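Local coordinates for periplasmic binding protein (Veillonella parvula, PDB 4N01) that probably captures a solute outside the cytoplasmic membrane and hands it to a membrane transporter, its natural ligand being unidentified, at residues E48-T53 / I152-S157; A87-K92 / A102-V107; D215-Q220 / G254-V259. All coordinates share one frame; numbering follows the deposited sequence. Where two conformers were deposited one is given.

Interactions 1 and 2 reach the five-stranded parallel sheet of the N-terminal half, their centres about 23 Å apart. Interaction 1 joins the hairpin strand 44-50 to the outermost strand 151-153, and interaction 2 joins strand 86-90 to segment 102-107, which begins in helix 101-104. Along the chain, interaction 2 is nested inside the loop that interaction 1 closes. Interaction 3 follows both, after helix 182-203, in the half built on a four-stranded parallel sheet; its centre is about 31 Å from that of interaction 1 and 35 Å from that of interaction 2. Interactions 1 and 2 share one sheet and interaction 3 belongs with the other, consistent with two lobes as in periplasmic binding proteins.

Interaction 1 (E48-T53 / I152-S157); sequences ETFDGT and IWIPES
Glu48 and Trp153 bring their CA atoms to 7.0 Å, the closest CA pair of two segments that share no backbone-to-backbone bond. Strand 44-50 turns back after Phe50 through a type I' turn ending at Thr53, while 152-157 runs on from strand 151-153. The Glu48 carboxylate spans the gap: Ile154 N donates to Glu48 OE2 over 3.0 Å at 165°, reaching the oxygen from above the carboxylate plane. Glu48 CG lies anti to the carbonyl carbon (chi1 -52°), and a bend at chi2 (-67°) turns the acid toward Ile154 N, with Glu48 CG resting 3.4 Å from Ile152 O. A hairpin, 44-50 with 53-59, is thus laid against the edge strand of the five-stranded parallel sheet; Trp46 of the same hairpin bonds to Ile152 O and meets Trp153 edge-to-face. A water lies 2.7 Å from Glu48 OE2, 2.6 Å from Ile154 O and 2.8 Å from Glu156 OE2, three oxygens that its two protons cannot all serve at once. Were Glu48 replaced by an alanine, the Ile154 amide would probably lose its acceptor and the water one of its mates. Beside this polar link, the far end of the Phe50 ring meets both isoleucines, CZ lying 3.6 Å from Ile152 CG2 and CE1 equally near Ile154 CD1. Phe50 and Ile154 approach from opposite directions, and Ala142 of helix 142-147 touches both Phe50 and Ile152.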
ATOM      1  N   GLU A  48       9.905  14.953  -9.298  1.00 21.26           N
ATOM      2  CA  GLU A  48       8.462  14.747  -9.168  1.00 21.56           C
ATOM      3  C   GLU A  48       7.721  15.767 -10.032  1.00 23.47           C
ATOM      4  O   GLU A  48       8.265  16.822 -10.359  1.00 25.90           O
ATOM      5  CB  GLU A  48       7.999  14.869  -7.706  1.00 23.04           C
ATOM      6  CG  GLU A  48       8.770  14.012  -6.698  1.00 25.40           C
ATOM      7  CD  GLU A  48       8.554  12.521  -6.886  1.00 24.12           C
ATOM      8  OE1 GLU A  48       7.611  12.115  -7.607  1.00 32.35           O
ATOM      9  OE2 GLU A  48       9.337  11.733  -6.302  1.00 24.94           O
ATOM     10  N   THR A  49       6.482  15.450 -10.401  1.00 27.35           N
ATOM     11  CA  THR A  49       5.671  16.359 -11.207  1.00 30.77           C
ATOM     12  C   THR A  49       4.323  16.601 -10.543  1.00 32.61           C
ATOM     13  O   THR A  49       3.611  15.652 -10.209  1.00 31.16           O
ATOM     14  CB  THR A  49       5.460  15.815 -12.628  1.00 32.85           C
ATOM     15  OG1 THR A  49       6.729  15.744 -13.297  1.00 29.45           O
ATOM     16  CG2 THR A  49       4.522  16.728 -13.421  1.00 33.93           C
ATOM     17  N   PHE A  50       3.991  17.871 -10.324  1.00 30.38           N
ATOM     18  CA  PHE A  50       2.718  18.240  -9.704  1.00 35.00           C
ATOM     19  C   PHE A  50       2.041  19.310 -10.548  1.00 38.99           C
ATOM     20  O   PHE A  50       2.623  20.374 -10.766  1.00 37.15           O
ATOM     21  CB  PHE A  50       2.940  18.800  -8.295  1.00 32.04           C
ATOM     22  CG  PHE A  50       3.733  17.895  -7.388  1.00 32.83           C
ATOM     23  CD1 PHE A  50       3.120  16.852  -6.713  1.00 31.45           C
ATOM     24  CD2 PHE A  50       5.089  18.109  -7.194  1.00 29.52           C
ATOM     25  CE1 PHE A  50       3.850  16.026  -5.868  1.00 30.78           C
ATOM     26  CE2 PHE A  50       5.823  17.294  -6.351  1.00 31.77           C
ATOM     27  CZ  PHE A  50       5.202  16.247  -5.688  1.00 25.32           C
ATOM     28  N   ASP A  51       0.817  19.034 -11.001  1.00 47.17           N
ATOM     29  CA  ASP A  51       0.069  19.960 -11.857  1.00 53.01           C
ATOM     30  C   ASP A  51       0.876  20.362 -13.085  1.00 52.92           C
ATOM     31  O   ASP A  51       0.933  21.538 -13.441  1.00 58.01           O
ATOM     32  CB  ASP A  51      -0.354  21.220 -11.087  1.00 65.85           C
ATOM     33  CG  ASP A  51      -1.541  20.984 -10.169  1.00 77.65           C
ATOM     34  OD1 ASP A  51      -1.784  19.824  -9.771  1.00 81.17           O
ATOM     35  OD2 ASP A  51      -2.229  21.975  -9.841  1.00 84.29           O
ATOM     36  N   GLY A  52       1.518  19.383 -13.714  1.00 48.86           N
ATOM     37  CA  GLY A  52       2.277  19.629 -14.926  1.00 50.19           C
ATOM     38  C   GLY A  52       3.616  20.310 -14.715  1.00 48.39           C
ATOM     39  O   GLY A  52       4.375  20.499 -15.667  1.00 48.16           O
ATOM     40  N   THR A  53       3.915  20.690 -13.476  1.00 41.20           N
ATOM     41  CA  THR A  53       5.199  21.313 -13.181  1.00 39.18           C
ATOM     42  C   THR A  53       6.180  20.276 -12.648  1.00 37.35           C
ATOM     43  O   THR A  53       5.965  19.688 -11.583  1.00 37.13           O
ATOM     44  CB  THR A  53       5.071  22.460 -12.152  1.00 42.38           C
ATOM     45  OG1 THR A  53       4.136  23.436 -12.629  1.00 48.49           O
ATOM     46  CG2 THR A  53       6.426  23.122 -11.937  1.00 37.45           C
ATOM     47  N   ILE A 152      10.355  17.019  -1.900  1.00 20.39           N
ATOM     48  CA  ILE A 152       9.236  16.088  -1.894  1.00 18.40           C
ATOM     49  C   ILE A 152       9.617  14.834  -2.661  1.00 18.18           C
ATOM     50  O   ILE A 152      10.151  14.916  -3.772  1.00 22.02           O
ATOM     51  CB  ILE A 152       7.995  16.698  -2.572  1.00 19.53           C
ATOM     52  CG1 ILE A 152       7.618  18.014  -1.892  1.00 23.14           C
ATOM     53  CG2 ILE A 152       6.827  15.720  -2.522  1.00 19.63           C
ATOM     54  CD1 ILE A 152       6.469  18.751  -2.571  1.00 26.01           C
ATOM     55  N   TRP A 153       9.346  13.675  -2.073  1.00 15.10           N
ATOM     56  CA  TRP A 153       9.633  12.400  -2.722  1.00 17.08           C
ATOM     57  C   TRP A 153       8.427  11.500  -2.602  1.00 16.87           C
ATOM     58  O   TRP A 153       7.849  11.378  -1.522  1.00 18.42           O
ATOM     59  CB  TRP A 153      10.815  11.708  -2.043  1.00 17.84           C
ATOM     60  CG  TRP A 153      11.103  10.365  -2.632  1.00 17.59           C
ATOM     61  CD1 TRP A 153      11.727  10.111  -3.817  1.00 20.56           C
ATOM     62  CD2 TRP A 153      10.764   9.089  -2.072  1.00 17.69           C
ATOM     63  NE1 TRP A 153      11.804   8.756  -4.027  1.00 20.44           N
ATOM     64  CE2 TRP A 153      11.222   8.107  -2.968  1.00 16.93           C
ATOM     65  CE3 TRP A 153      10.120   8.684  -0.898  1.00 17.84           C
ATOM     66  CZ2 TRP A 153      11.058   6.740  -2.731  1.00 16.05           C
ATOM     67  CZ3 TRP A 153       9.962   7.327  -0.658  1.00 21.60           C
ATOM     68  CH2 TRP A 153      10.432   6.373  -1.574  1.00 18.30           C
ATOM     69  N   ILE A 154       8.055  10.853  -3.700  1.00 16.10           N
ATOM     70  CA  ILE A 154       6.913   9.937  -3.692  1.00 16.21           C
ATOM     71  C   ILE A 154       7.344   8.587  -4.251  1.00 14.75           C
ATOM     72  O   ILE A 154       7.955   8.536  -5.325  1.00 16.89           O
ATOM     73  CB  ILE A 154       5.769  10.484  -4.570  1.00 20.79           C
ATOM     74  CG1 ILE A 154       5.280  11.824  -4.007  1.00 24.54           C
ATOM     75  CG2 ILE A 154       4.614   9.478  -4.650  1.00 20.04           C
ATOM     76  CD1 ILE A 154       4.330  12.551  -4.928  1.00 28.84           C
ATOM     77  N   PRO A 155       7.057   7.498  -3.517  1.00 15.75           N
ATOM     78  CA  PRO A 155       7.383   6.163  -4.039  1.00 16.04           C
ATOM     79  C   PRO A 155       6.809   5.965  -5.443  1.00 17.10           C
ATOM     80  O   PRO A 155       5.637   6.284  -5.701  1.00 16.28           O
ATOM     81  CB  PRO A 155       6.705   5.221  -3.044  1.00 16.62           C
ATOM     82  CG  PRO A 155       6.731   5.994  -1.727  1.00 18.44           C
ATOM     83  CD  PRO A 155       6.507   7.448  -2.149  1.00 15.21           C
ATOM     84  N   GLU A 156       7.636   5.465  -6.353  1.00 13.38           N
ATOM     85  CA  GLU A 156       7.156   5.148  -7.694  1.00 17.29           C
ATOM     86  C   GLU A 156       6.013   4.149  -7.660  1.00 14.52           C
ATOM     87  O   GLU A 156       5.180   4.130  -8.568  1.00 13.19           O
ATOM     88  CB  GLU A 156       8.293   4.607  -8.562  1.00 18.23           C
ATOM     89  CG  GLU A 156       9.364   5.648  -8.889  1.00 29.51           C
ATOM     90  CD  GLU A 156       8.861   6.743  -9.816  1.00 51.01           C
ATOM     91  OE1 GLU A 156       8.066   6.431 -10.734  1.00 60.51           O
ATOM     92  OE2 GLU A 156       9.258   7.915  -9.623  1.00 55.45           O
ATOM     93  N   SER A 157       5.969   3.320  -6.620  1.00 12.90           N
ATOM     94  CA  SER A 157       4.945   2.271  -6.549  1.00 13.38           C
ATOM     95  C   SER A 157       3.557   2.880  -6.346  1.00 14.14           C
ATOM     96  O   SER A 157       2.531   2.214  -6.506  1.00 15.11           O
ATOM     97  CB  SER A 157       5.274   1.243  -5.453  1.00 16.91           C
ATOM     98  OG  SER A 157       5.414   1.870  -4.183  1.00 20.77           O
TER
HETATM   99  O   HOH W   1       9.653   9.157  -7.149  1.00 27.60           O

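Interaction 2 (A87-K92 / A102-V107)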
ATOM      1  N   ALA A  87      10.214  14.584  11.624  1.00 20.97           N
ATOM      2  CA  ALA A  87       9.640  15.700  12.373  1.00 20.88           C
ATOM      3  C   ALA A  87       8.131  15.553  12.564  1.00 21.23           C
ATOM      4  O   ALA A  87       7.527  16.259  13.366  1.00 22.23           O
ATOM      5  CB  ALA A  87       9.953  17.007  11.691  1.00 21.21           C
ATOM      6  N   GLY A  88       7.513  14.647  11.826  1.00 20.51           N
ATOM      7  CA  GLY A  88       6.082  14.466  11.988  1.00 20.87           C
ATOM      8  C   GLY A  88       5.489  13.406  11.085  1.00 20.05           C
ATOM      9  O   GLY A  88       6.048  13.095  10.037  1.00 23.43           O
ATOM     10  N   THR A  89       4.354  12.855  11.499  1.00 20.28           N
ATOM     11  CA  THR A  89       3.584  11.952  10.644  1.00 19.68           C
ATOM     12  C   THR A  89       2.139  12.428  10.579  1.00 20.36           C
ATOM     13  O   THR A  89       1.693  13.202  11.428  1.00 23.16           O
ATOM     14  CB  THR A  89       3.569  10.516  11.179  1.00 23.77           C
ATOM     15  OG1 THR A  89       2.942  10.503  12.469  1.00 23.28           O
ATOM     16  CG2 THR A  89       4.985   9.969  11.270  1.00 22.42           C
ATOM     17  N   ALA A  90       1.400  11.940   9.587  1.00 19.98           N
ATOM     18  CA  ALA A  90       0.011  12.353   9.423  1.00 20.68           C
ATOM     19  C   ALA A  90      -0.837  11.247   8.832  1.00 22.64           C
ATOM     20  O   ALA A  90      -0.321  10.277   8.262  1.00 19.34           O
ATOM     21  CB  ALA A  90      -0.080  13.593   8.562  1.00 21.16           C
ATOM     22  N   PHE A  91      -2.145  11.413   8.983  1.00 20.92           N
ATOM     23  CA  PHE A  91      -3.134  10.577   8.322  1.00 23.28           C
ATOM     24  C   PHE A  91      -2.957   9.077   8.572  1.00 22.23           C
ATOM     25  O   PHE A  91      -2.914   8.282   7.632  1.00 19.98           O
ATOM     26  CB  PHE A  91      -3.175  10.890   6.824  1.00 23.07           C
ATOM     27  CG  PHE A  91      -4.562  10.950   6.264  1.00 23.22           C
ATOM     28  CD1 PHE A  91      -4.975  12.040   5.508  1.00 25.48           C
ATOM     29  CD2 PHE A  91      -5.462   9.919   6.500  1.00 27.67           C
ATOM     30  CE1 PHE A  91      -6.264  12.103   5.000  1.00 28.29           C
ATOM     31  CE2 PHE A  91      -6.751   9.970   5.991  1.00 30.63           C
ATOM     32  CZ  PHE A  91      -7.151  11.064   5.239  1.00 31.64           C
ATOM     33  N   LYS A  92      -2.863   8.693   9.843  1.00 20.20           N
ATOM     34  CA  LYS A  92      -2.897   7.277  10.200  1.00 22.41           C
ATOM     35  C   LYS A  92      -4.267   6.712   9.797  1.00 26.20           C
ATOM     36  O   LYS A  92      -5.295   7.322  10.096  1.00 24.32           O
ATOM     37  CB  LYS A  92      -2.687   7.118  11.708  1.00 20.50           C
ATOM     38  CG  LYS A  92      -2.854   5.685  12.202  1.00 21.96           C
ATOM     39  CD  LYS A  92      -2.557   5.576  13.697  1.00 28.44           C
ATOM     40  CE  LYS A  92      -2.839   4.164  14.203  1.00 32.04           C
ATOM     41  NZ  LYS A  92      -3.162   4.129  15.659  1.00 38.78           N
ATOM     42  N   ALA A 102       6.520   0.759  18.365  1.00 21.38           N
ATOM     43  CA  ALA A 102       7.414   1.430  19.298  1.00 23.40           C
ATOM     44  C   ALA A 102       8.192   2.569  18.640  1.00 23.45           C
ATOM     45  O   ALA A 102       8.415   3.603  19.276  1.00 20.97           O
ATOM     46  CB  ALA A 102       8.362   0.439  19.963  1.00 20.98           C
ATOM     47  N   ALA A 103       8.612   2.394  17.389  1.00 17.72           N
ATOM     48  CA  ALA A 103       9.275   3.489  16.670  1.00 19.57           C
ATOM     49  C   ALA A 103       8.273   4.604  16.331  1.00 22.56           C
ATOM     50  O   ALA A 103       8.592   5.789  16.441  1.00 19.77           O
ATOM     51  CB  ALA A 103       9.982   2.980  15.402  1.00 16.92           C
ATOM     52  N   TYR A 104       7.061   4.216  15.925  1.00 19.23           N
ATOM     53  CA  TYR A 104       5.997   5.176  15.637  1.00 15.63           C
ATOM     54  C   TYR A 104       5.745   6.103  16.810  1.00 20.73           C
ATOM     55  O   TYR A 104       5.507   7.297  16.617  1.00 18.73           O
ATOM     56  CB  TYR A 104       4.693   4.449  15.289  1.00 15.45           C
ATOM     57  CG  TYR A 104       3.511   5.366  15.003  1.00 16.68           C
ATOM     58  CD1 TYR A 104       3.339   5.943  13.751  1.00 16.47           C
ATOM     59  CD2 TYR A 104       2.560   5.635  15.985  1.00 19.12           C
ATOM     60  CE1 TYR A 104       2.250   6.770  13.483  1.00 20.63           C
ATOM     61  CE2 TYR A 104       1.473   6.464  15.733  1.00 21.20           C
ATOM     62  CZ  TYR A 104       1.327   7.029  14.479  1.00 21.15           C
ATOM     63  OH  TYR A 104       0.249   7.844  14.218  1.00 19.65           O
ATOM     64  N   ASP A 105       5.784   5.548  18.023  1.00 17.33           N
ATOM     65  CA  ASP A 105       5.503   6.303  19.234  1.00 23.74           C
ATOM     66  C   ASP A 105       6.540   7.384  19.520  1.00 21.51           C
ATOM     67  O   ASP A 105       6.355   8.195  20.420  1.00 20.92           O
ATOM     68  CB  ASP A 105       5.388   5.366  20.447  1.00 20.14           C
ATOM     69  CG  ASP A 105       4.114   4.545  20.427  1.00 26.86           C
ATOM     70  OD1 ASP A 105       3.237   4.826  19.584  1.00 25.44           O
ATOM     71  OD2 ASP A 105       3.977   3.629  21.272  1.00 30.01           O
ATOM     72  N   LYS A 106       7.632   7.397  18.768  1.00 21.92           N
ATOM     73  CA  LYS A 106       8.697   8.364  19.023  1.00 23.29           C
ATOM     74  C   LYS A 106       8.549   9.617  18.161  1.00 24.19           C
ATOM     75  O   LYS A 106       9.214  10.639  18.405  1.00 22.77           O
ATOM     76  CB  LYS A 106      10.065   7.702  18.802  1.00 22.06           C
ATOM     77  CG  LYS A 106      10.335   6.572  19.784  1.00 33.03           C
ATOM     78  CD  LYS A 106      11.693   5.940  19.559  1.00 42.66           C
ATOM     79  CE  LYS A 106      11.907   4.767  20.504  1.00 53.44           C
ATOM     80  NZ  LYS A 106      13.186   4.039  20.245  1.00 57.89           N
ATOM     81  N   VAL A 107       7.670   9.539  17.165  1.00 21.66           N
ATOM     82  CA  VAL A 107       7.511  10.616  16.191  1.00 23.20           C
ATOM     83  C   VAL A 107       6.236  11.427  16.429  1.00 22.32           C
ATOM     84  O   VAL A 107       5.165  10.864  16.650  1.00 19.49           O
ATOM     85  CB  VAL A 107       7.504  10.072  14.751  1.00 22.45           C
ATOM     86  CG1 VAL A 107       7.427  11.219  13.752  1.00 21.87           C
ATOM     87  CG2 VAL A 107       8.754   9.234  14.508  1.00 20.40           C
TER
HETATM   88  O   HOH W   2       0.296   9.343  11.991  1.00 18.42           O
HETATM   89  O   HOH W   3       4.006   9.376  14.532  1.00 26.63           O
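Thr89 meets both Tyr104 and Val107 within a beta-alpha-beta unit, in which strand 86-90 leads through helix 101-104 to strand 109-111; the contact packs the first strand against Tyr104 of the helix and the type I turn from Tyr104 to Val107. These three residues supply most of the buried surface. Val107 closes the turn. Its CG1, placed anti to the backbone N (chi1 -176°), meets Thr89 CG2 at 3.7 Å and also rests 3.9 Å from Gly88 CA.

The two branches of Thr89 have different tasks. OG1 sits between the backbone N and the carbonyl carbon (chi1 62°), which points it to the tyrosine, 3.9 Å from Tyr104 CE1, and to two waters, while CG2 faces Val107. No direct hydrogen bond joins the segments; the waters do the work instead. One lies 2.9 Å from Thr89 OG1 and 2.7 Å from Tyr104 OH, in the plane of the tyrosine ring at its edge. The other, 2.6 Å from Thr89 OG1, donates to Val107 O and stands over one face of the same ring, offset toward the rim. A single hydroxyl is therefore tied to both the phenol and the turn. Leu78 of helix 71-79 and Val109 also touch Tyr104. On the more exposed flank, the extended chain of Lys92 passes the phenol, with Lys92 CD 3.6 Å from Tyr104 OH.

Interaction 3 (D215-Q220 / G254-V259)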
ATOM      1  N   ASP A 215     -13.542  -4.052  -1.932  1.00 17.46           N
ATOM      2  CA  ASP A 215     -13.195  -2.996  -0.988  1.00 17.28           C
ATOM      3  C   ASP A 215     -14.419  -2.554  -0.215  1.00 19.76           C
ATOM      4  O   ASP A 215     -14.389  -2.412   1.017  1.00 26.49           O
ATOM      5  CB  ASP A 215     -12.618  -1.789  -1.713  1.00 25.11           C
ATOM      6  CG  ASP A 215     -12.322  -0.645  -0.769  1.00 30.38           C
ATOM      7  OD1 ASP A 215     -11.178  -0.568  -0.267  1.00 31.58           O
ATOM      8  OD2 ASP A 215     -13.233   0.177  -0.508  1.00 34.22           O
ATOM      9  N   SER A 216     -15.496  -2.318  -0.956  1.00 22.23           N
ATOM     10  CA  SER A 216     -16.733  -1.806  -0.398  1.00 20.89           C
ATOM     11  C   SER A 216     -17.768  -1.818  -1.512  1.00 27.51           C
ATOM     12  O   SER A 216     -17.455  -2.166  -2.652  1.00 24.63           O
ATOM     13  CB  SER A 216     -16.529  -0.384   0.113  1.00 29.77           C
ATOM     14  OG  SER A 216     -15.997   0.443  -0.911  1.00 29.41           O
ATOM     15  N   GLU A 217     -18.999  -1.443  -1.197  1.00 27.28           N
ATOM     16  CA  GLU A 217     -20.000  -1.302  -2.243  1.00 29.91           C
ATOM     17  C   GLU A 217     -20.918  -0.132  -1.958  1.00 28.45           C
ATOM     18  O   GLU A 217     -21.136   0.236  -0.805  1.00 32.39           O
ATOM     19  CB  GLU A 217     -20.813  -2.591  -2.434  1.00 33.11           C
ATOM     20  CG  GLU A 217     -21.775  -2.912  -1.298  1.00 36.34           C
ATOM     21  CD  GLU A 217     -22.673  -4.108  -1.603  1.00 40.69           C
ATOM     22  OE1 GLU A 217     -22.157  -5.244  -1.727  1.00 33.79           O
ATOM     23  OE2 GLU A 217     -23.903  -3.916  -1.723  1.00 42.09           O
ATOM     24  N   ASP A 218     -21.431   0.469  -3.024  1.00 33.00           N
ATOM     25  CA  ASP A 218     -22.437   1.518  -2.921  1.00 43.43           C
ATOM     26  C   ASP A 218     -23.310   1.301  -4.140  1.00 45.68           C
ATOM     27  O   ASP A 218     -23.217   2.039  -5.125  1.00 53.57           O
ATOM     28  CB  ASP A 218     -21.783   2.902  -2.950  1.00 52.04           C
ATOM     29  CG  ASP A 218     -22.665   3.978  -2.345  1.00 65.24           C
ATOM     30  OD1 ASP A 218     -23.441   3.661  -1.419  1.00 71.06           O
ATOM     31  OD2 ASP A 218     -22.579   5.143  -2.789  1.00 70.95           O
ATOM     32  N   GLY A 219     -24.140   0.262  -4.080  0.51 39.68           N
ATOM     33  CA  GLY A 219     -24.857  -0.212  -5.249  0.51 38.21           C
ATOM     34  C   GLY A 219     -23.973  -1.154  -6.050  0.51 37.39           C
ATOM     35  O   GLY A 219     -24.253  -2.351  -6.154  0.51 39.21           O
ATOM     36  N   GLN A 220     -22.904  -0.603  -6.621  0.51 34.71           N
ATOM     37  CA  GLN A 220     -21.901  -1.388  -7.336  0.51 29.97           C
ATOM     38  C   GLN A 220     -20.711  -1.666  -6.425  0.51 24.28           C
ATOM     39  O   GLN A 220     -20.453  -0.903  -5.494  0.51 25.87           O
ATOM     40  CB  GLN A 220     -21.398  -0.612  -8.554  0.51 27.75           C
ATOM     41  CG  GLN A 220     -22.359  -0.529  -9.721  0.51 32.08           C
ATOM     42  CD  GLN A 220     -21.730   0.173 -10.907  0.51 33.70           C
ATOM     43  OE1 GLN A 220     -21.407  -0.454 -11.916  0.51 37.22           O
ATOM     44  NE2 GLN A 220     -21.537   1.481 -10.784  0.51 34.57           N
ATOM     45  N   GLY A 254     -16.931  -1.401 -10.180  1.00 21.33           N
ATOM     46  CA  GLY A 254     -17.143  -2.484 -11.129  1.00 20.33           C
ATOM     47  C   GLY A 254     -18.636  -2.776 -11.207  1.00 26.49           C
ATOM     48  O   GLY A 254     -19.437  -2.112 -10.545  1.00 31.02           O
ATOM     49  N   SER A 255     -19.000  -3.762 -12.024  0.53 24.26           N
ATOM     50  CA  SER A 255     -20.371  -4.251 -12.091  0.53 23.60           C
ATOM     51  C   SER A 255     -20.409  -5.670 -11.549  0.53 20.96           C
ATOM     52  O   SER A 255     -19.493  -6.457 -11.804  0.53 16.28           O
ATOM     53  CB  SER A 255     -20.875  -4.237 -13.534  0.53 30.60           C
ATOM     54  OG  SER A 255     -21.128  -2.912 -13.971  0.53 32.20           O
ATOM     55  N   TRP A 256     -21.451  -5.999 -10.789  1.00 19.57           N
ATOM     56  CA  TRP A 256     -21.620  -7.365 -10.312  1.00 16.82           C
ATOM     57  C   TRP A 256     -21.745  -8.345 -11.486  1.00 16.42           C
ATOM     58  O   TRP A 256     -21.328  -9.485 -11.371  1.00 18.66           O
ATOM     59  CB  TRP A 256     -22.852  -7.490  -9.404  1.00 20.53           C
ATOM     60  CG  TRP A 256     -22.675  -6.951  -7.991  1.00 22.45           C
ATOM     61  CD1 TRP A 256     -23.437  -5.993  -7.380  1.00 28.93           C
ATOM     62  CD2 TRP A 256     -21.686  -7.348  -7.023  1.00 21.98           C
ATOM     63  NE1 TRP A 256     -22.980  -5.769  -6.095  1.00 27.56           N
ATOM     64  CE2 TRP A 256     -21.905  -6.584  -5.858  1.00 24.49           C
ATOM     65  CE3 TRP A 256     -20.626  -8.266  -7.040  1.00 17.03           C
ATOM     66  CZ2 TRP A 256     -21.119  -6.720  -4.715  1.00 20.91           C
ATOM     67  CZ3 TRP A 256     -19.844  -8.395  -5.904  1.00 19.78           C
ATOM     68  CH2 TRP A 256     -20.093  -7.629  -4.761  1.00 22.51           C
ATOM     69  N   GLU A 257     -22.330  -7.898 -12.597  1.00 16.95           N
ATOM     70  CA  GLU A 257     -22.445  -8.741 -13.799  1.00 23.40           C
ATOM     71  C   GLU A 257     -21.083  -9.273 -14.212  1.00 23.91           C
ATOM     72  O   GLU A 257     -20.944 -10.445 -14.566  1.00 18.51           O
ATOM     73  CB  GLU A 257     -23.078  -7.977 -14.968  1.00 22.31           C
ATOM     74  CG  GLU A 257     -24.580  -7.807 -14.837  1.00 25.60           C
ATOM     75  CD  GLU A 257     -24.965  -6.818 -13.746  1.00 39.30           C
ATOM     76  OE1 GLU A 257     -24.145  -5.921 -13.433  1.00 43.04           O
ATOM     77  OE2 GLU A 257     -26.085  -6.940 -13.195  1.00 32.09           O
ATOM     78  N   THR A 258     -20.076  -8.411 -14.131  1.00 15.72           N
ATOM     79  CA  THR A 258     -18.737  -8.774 -14.548  1.00 15.82           C
ATOM     80  C   THR A 258     -18.141  -9.789 -13.574  1.00 17.62           C
ATOM     81  O   THR A 258     -17.516 -10.772 -13.985  1.00 16.69           O
ATOM     82  CB  THR A 258     -17.837  -7.529 -14.627  1.00 18.87           C
ATOM     83  OG1 THR A 258     -18.399  -6.612 -15.577  1.00 19.85           O
ATOM     84  CG2 THR A 258     -16.440  -7.920 -15.080  1.00 18.40           C
ATOM     85  N   VAL A 259     -18.348  -9.557 -12.283  1.00 17.32           N
ATOM     86  CA  VAL A 259     -17.852 -10.475 -11.264  1.00 17.69           C
ATOM     87  C   VAL A 259     -18.508 -11.844 -11.418  1.00 16.29           C
ATOM     88  O   VAL A 259     -17.847 -12.883 -11.336  1.00 17.26           O
ATOM     89  CB  VAL A 259     -18.149  -9.934  -9.867  1.00 18.09           C
ATOM     90  CG1 VAL A 259     -17.548 -10.853  -8.799  1.00 18.22           C
ATOM     91  CG2 VAL A 259     -17.610  -8.505  -9.744  1.00 16.39           C
TER
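Trp256 meets Glu217 at the tighter, more buried end of this contact, and Gln220 meets Ser255 at its looser, more exposed end. At the first, Glu217 OE1 lies in the plane of the indole, at its edge, 3.5 Å from Trp256 CZ2. The two side chains cross at about a right angle, with carboxylate and ring planes 58° apart. Glu217 CG stands between the backbone N and the carbonyl carbon (chi1 71°), and the extended chain beyond it carries the acid to the ring. Partners elsewhere hold that acid in place: OE2 forms a salt bridge with Lys288, and OE1 is bonded to Tyr214 OH. Pro221 and Leu295 add to the packing round the indole.

The segments belong to a small three-stranded antiparallel sheet and what follows it. Strand 216-217 pairs with 221-224, which pairs in turn with 251-253, and helix 256-262 starts directly after Ser255. The connection at Asp218-Gln220 is a gamma turn, its bond from Gln220 N to Asp218 O weak. At the backbone angles of Gly219 a side chain would be jammed against the carbonyl oxygen of Asp218.

Toward the solvent side the fit is less definite, since Gly219, Gln220 and Ser255 were each modelled in two conformers. In the copy described, Ser255 OG donates to Gln220 OE1 over a long 3.2 Å, in the carbonyl plane. Ser255 occupies the N-cap position, yet its hydroxyl makes no capping bond. Gln220 CB also lies 3.2 Å from Gly254 O. The same model puts Gln220 OE1 only 2.9 Å from Gly254 O, two acceptors with no proton to share, so the serine bond, like the amide's orientation, holds for this conformer alone and is doubtful.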